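Local structure of protease Do-like 1, chloroplastic (Arabidopsis thaliana, 3QO6) at residues L248-P260 against S271-I285. The protein is a serine protease of the HtrA type, required at high temperature in the chloroplast and thought to help degrade damaged proteins. Numbering follows the deposited sequence.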
# COMPACT_ATOMS: atom_id res chain seq x y z
N LEU B 248 14.62 -5.20 -31.34
CA LEU B 248 15.42 -4.93 -32.53
C LEU B 248 15.92 -6.17 -33.26
O LEU B 248 16.73 -6.07 -34.18
CB LEU B 248 16.61 -4.05 -32.14
CG LEU B 248 16.38 -2.66 -31.55
CD1 LEU B 248 15.75 -1.76 -32.59
CD2 LEU B 248 15.49 -2.75 -30.32
N GLY B 249 15.44 -7.35 -32.85
CA GLY B 249 15.89 -8.57 -33.50
C GLY B 249 17.41 -8.72 -33.45
O GLY B 249 18.03 -9.30 -34.35
N VAL B 250 17.99 -8.17 -32.39
CA VAL B 250 19.43 -8.21 -32.15
C VAL B 250 19.87 -9.60 -31.66
O VAL B 250 19.51 -10.02 -30.56
CB VAL B 250 19.83 -7.15 -31.11
CG1 VAL B 250 21.30 -7.25 -30.79
CG2 VAL B 250 19.48 -5.77 -31.62
N SER B 251 20.66 -10.29 -32.47
CA SER B 251 21.14 -11.62 -32.11
C SER B 251 22.06 -11.65 -30.89
O SER B 251 21.75 -12.31 -29.90
CB SER B 251 21.85 -12.25 -33.31
OG SER B 251 20.94 -12.44 -34.40
N GLY B 252 23.18 -10.94 -30.97
CA GLY B 252 24.13 -10.92 -29.86
C GLY B 252 24.09 -9.71 -28.93
O GLY B 252 23.02 -9.31 -28.48
N VAL B 253 25.26 -9.14 -28.63
CA VAL B 253 25.36 -7.98 -27.73
C VAL B 253 25.65 -6.71 -28.51
O VAL B 253 26.64 -6.63 -29.24
CB VAL B 253 26.50 -8.15 -26.69
CG1 VAL B 253 26.38 -7.10 -25.62
CG2 VAL B 253 26.45 -9.51 -26.09
N LEU B 254 24.81 -5.70 -28.33
CA LEU B 254 24.97 -4.42 -29.02
C LEU B 254 25.94 -3.53 -28.26
O LEU B 254 25.63 -3.12 -27.14
CB LEU B 254 23.61 -3.72 -29.09
CG LEU B 254 23.37 -2.44 -29.91
CD1 LEU B 254 21.98 -1.95 -29.59
CD2 LEU B 254 24.37 -1.37 -29.58
N VAL B 255 27.10 -3.20 -28.82
CA VAL B 255 27.96 -2.32 -28.05
C VAL B 255 27.41 -0.90 -28.22
O VAL B 255 27.15 -0.45 -29.32
CB VAL B 255 29.51 -2.38 -28.42
CG1 VAL B 255 29.88 -3.72 -29.04
CG2 VAL B 255 29.91 -1.22 -29.25
N LEU B 256 27.18 -0.24 -27.10
CA LEU B 256 26.67 1.10 -27.11
C LEU B 256 27.85 2.05 -27.16
O LEU B 256 27.81 3.06 -27.86
CB LEU B 256 25.85 1.33 -25.84
CG LEU B 256 24.66 0.37 -25.66
CD1 LEU B 256 23.92 0.70 -24.37
CD2 LEU B 256 23.72 0.49 -26.86
N ASP B 257 28.91 1.72 -26.42
CA ASP B 257 30.09 2.58 -26.39
C ASP B 257 31.41 1.82 -26.18
O ASP B 257 31.49 0.87 -25.38
CB ASP B 257 29.96 3.63 -25.28
CG ASP B 257 30.94 4.77 -25.45
OD1 ASP B 257 31.45 5.27 -24.43
OD2 ASP B 257 31.20 5.19 -26.59
N ALA B 258 32.42 2.25 -26.92
CA ALA B 258 33.76 1.67 -26.84
C ALA B 258 34.66 2.88 -26.81
O ALA B 258 35.09 3.38 -27.86
CB ALA B 258 34.06 0.82 -28.07
N PRO B 259 34.94 3.38 -25.59
CA PRO B 259 35.79 4.54 -25.33
C PRO B 259 37.12 4.34 -26.04
O PRO B 259 37.72 3.27 -25.96
CB PRO B 259 35.94 4.53 -23.81
CG PRO B 259 34.65 3.91 -23.34
CD PRO B 259 34.51 2.76 -24.32
N PRO B 260 37.61 5.38 -26.74
CA PRO B 260 38.87 5.33 -27.49
C PRO B 260 40.07 4.94 -26.64
O PRO B 260 41.08 4.45 -27.15
CB PRO B 260 38.98 6.74 -28.06
CG PRO B 260 38.36 7.58 -26.99
CD PRO B 260 37.12 6.77 -26.64
N SER B 271 30.79 2.32 -31.80
CA SER B 271 29.72 2.60 -30.86
C SER B 271 28.42 2.96 -31.59
O SER B 271 28.41 3.20 -32.80
CB SER B 271 30.16 3.74 -29.96
OG SER B 271 31.49 3.52 -29.52
N THR B 272 27.32 3.01 -30.85
CA THR B 272 26.03 3.36 -31.43
C THR B 272 25.94 4.87 -31.49
O THR B 272 26.26 5.53 -30.50
CB THR B 272 24.91 2.81 -30.57
OG1 THR B 272 25.07 1.39 -30.45
CG2 THR B 272 23.56 3.13 -31.17
N LYS B 273 25.52 5.43 -32.64
CA LYS B 273 25.39 6.88 -32.82
C LYS B 273 24.02 7.30 -33.33
O LYS B 273 23.10 6.48 -33.38
CB LYS B 273 26.46 7.41 -33.79
CG LYS B 273 27.88 7.50 -33.23
CD LYS B 273 28.79 8.38 -34.12
CE LYS B 273 28.33 9.86 -34.12
NZ LYS B 273 29.09 10.78 -35.04
N ARG B 274 23.87 8.57 -33.72
CA ARG B 274 22.58 9.06 -34.22
C ARG B 274 22.49 9.82 -35.54
O ARG B 274 23.01 10.94 -35.71
CB ARG B 274 21.87 9.87 -33.13
CG ARG B 274 21.33 8.98 -32.04
CD ARG B 274 20.21 9.57 -31.23
NE ARG B 274 19.60 8.50 -30.45
CZ ARG B 274 18.63 8.66 -29.55
NH1 ARG B 274 18.13 9.86 -29.30
NH2 ARG B 274 18.17 7.60 -28.90
N ASP B 275 21.78 9.17 -36.46
CA ASP B 275 21.47 9.59 -37.84
C ASP B 275 21.67 11.02 -38.31
O ASP B 275 21.89 11.26 -39.50
CB ASP B 275 20.02 9.20 -38.12
CG ASP B 275 19.81 8.68 -39.54
OD1 ASP B 275 20.65 7.90 -40.02
OD2 ASP B 275 18.77 9.03 -40.15
N GLY B 276 21.59 11.99 -37.42
CA GLY B 276 21.71 13.35 -37.89
C GLY B 276 20.29 13.85 -38.03
O GLY B 276 20.05 15.06 -38.07
N TYR B 277 19.35 12.91 -38.15
CA TYR B 277 17.90 13.19 -38.21
C TYR B 277 17.39 12.66 -36.87
O TYR B 277 16.23 12.82 -36.52
CB TYR B 277 17.19 12.43 -39.35
CG TYR B 277 17.14 13.16 -40.68
CD1 TYR B 277 17.91 12.72 -41.77
CD2 TYR B 277 16.35 14.30 -40.86
CE1 TYR B 277 17.90 13.40 -43.00
CE2 TYR B 277 16.34 15.00 -42.08
CZ TYR B 277 17.12 14.54 -43.15
OH TYR B 277 17.13 15.20 -44.36
N GLY B 278 18.31 12.02 -36.15
CA GLY B 278 18.00 11.47 -34.84
C GLY B 278 17.88 9.96 -34.77
O GLY B 278 17.78 9.40 -33.68
N ARG B 279 17.88 9.29 -35.92
CA ARG B 279 17.74 7.84 -35.91
C ARG B 279 18.94 7.13 -35.30
O ARG B 279 20.00 7.72 -35.09
CB ARG B 279 17.46 7.31 -37.33
CG ARG B 279 16.16 7.88 -37.92
CD ARG B 279 15.73 7.20 -39.21
NE ARG B 279 16.41 7.72 -40.40
CZ ARG B 279 16.20 7.26 -41.63
NH1 ARG B 279 15.34 6.26 -41.83
NH2 ARG B 279 16.84 7.79 -42.66
N LEU B 280 18.77 5.86 -34.99
CA LEU B 280 19.83 5.12 -34.37
C LEU B 280 20.74 4.37 -35.32
O LEU B 280 20.28 3.53 -36.10
CB LEU B 280 19.25 4.15 -33.35
CG LEU B 280 19.72 4.35 -31.91
CD1 LEU B 280 19.19 5.67 -31.35
CD2 LEU B 280 19.25 3.18 -31.09
N VAL B 281 22.04 4.66 -35.26
CA VAL B 281 23.01 3.94 -36.08
C VAL B 281 23.69 2.96 -35.12
O VAL B 281 24.58 3.31 -34.35
CB VAL B 281 24.07 4.86 -36.70
CG1 VAL B 281 24.93 4.04 -37.63
CG2 VAL B 281 23.40 6.01 -37.45
N LEU B 282 23.23 1.72 -35.17
CA LEU B 282 23.76 0.67 -34.32
C LEU B 282 25.26 0.52 -34.36
O LEU B 282 25.86 0.49 -35.43
CB LEU B 282 23.12 -0.67 -34.68
CG LEU B 282 21.74 -0.95 -34.10
CD1 LEU B 282 21.54 -0.14 -32.82
CD2 LEU B 282 20.66 -0.60 -35.11
N GLY B 283 25.86 0.41 -33.19
CA GLY B 283 27.29 0.21 -33.13
C GLY B 283 27.46 -1.26 -33.46
O GLY B 283 26.50 -1.92 -33.88
N ASP B 284 28.66 -1.79 -33.27
CA ASP B 284 28.89 -3.20 -33.58
C ASP B 284 28.05 -4.12 -32.69
O ASP B 284 27.61 -3.75 -31.62
CB ASP B 284 30.38 -3.55 -33.42
CG ASP B 284 31.26 -2.74 -34.35
OD1 ASP B 284 30.75 -2.26 -35.38
OD2 ASP B 284 32.47 -2.60 -34.05
N ILE B 285 27.82 -5.34 -33.17
CA ILE B 285 27.07 -6.31 -32.40
C ILE B 285 27.96 -7.53 -32.24
O ILE B 285 28.36 -8.13 -33.22
CB ILE B 285 25.78 -6.72 -33.11
CG1 ILE B 285 24.89 -5.52 -33.32
CG2 ILE B 285 25.06 -7.73 -32.28
CD1 ILE B 285 23.73 -5.82 -34.19
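The hydroxyl of T272 meets strand 253-257 of the PDZ domain, where the base of the 273-281 beta hairpin rests on the strand's C-terminal half. T272 OG1 donates to V255 O at 3.0 Å, tilted modestly from the carbonyl plane, and accepts the N-H of G283, so one oxygen joins the two ends of the hairpin to each other and to the strand. With CG2 anti to its own nitrogen, T272 turns OG1 (chi1 -58°) back toward that carbonyl. A valine here would probably leave V255 O and the G283 N-H without their shared partner and let the hairpin base shift. Alongside, T272 N reaches L256 O at 3.0 Å from above the carbonyl plane, and S271 OG accepts the A258 N-H. Past the hairpin, the V255 N-H donates to D284 O at 2.9 Å, and L254 and I285 form an antiparallel non-hydrogen-bonded pair, where strand 253-257 joins strand 285-289 in the PDZ sheet. L254 CD1 packs crosswise on L282 CD1 (3.7 Å), while V250 CG1 lies 4.1 Å from I285 CG2. Further out, F43 of a neighbouring subunit packs on L256 and T272, and D284 OD2 takes the backbone N-H of Q270 and a salt bridge from R319 NH2.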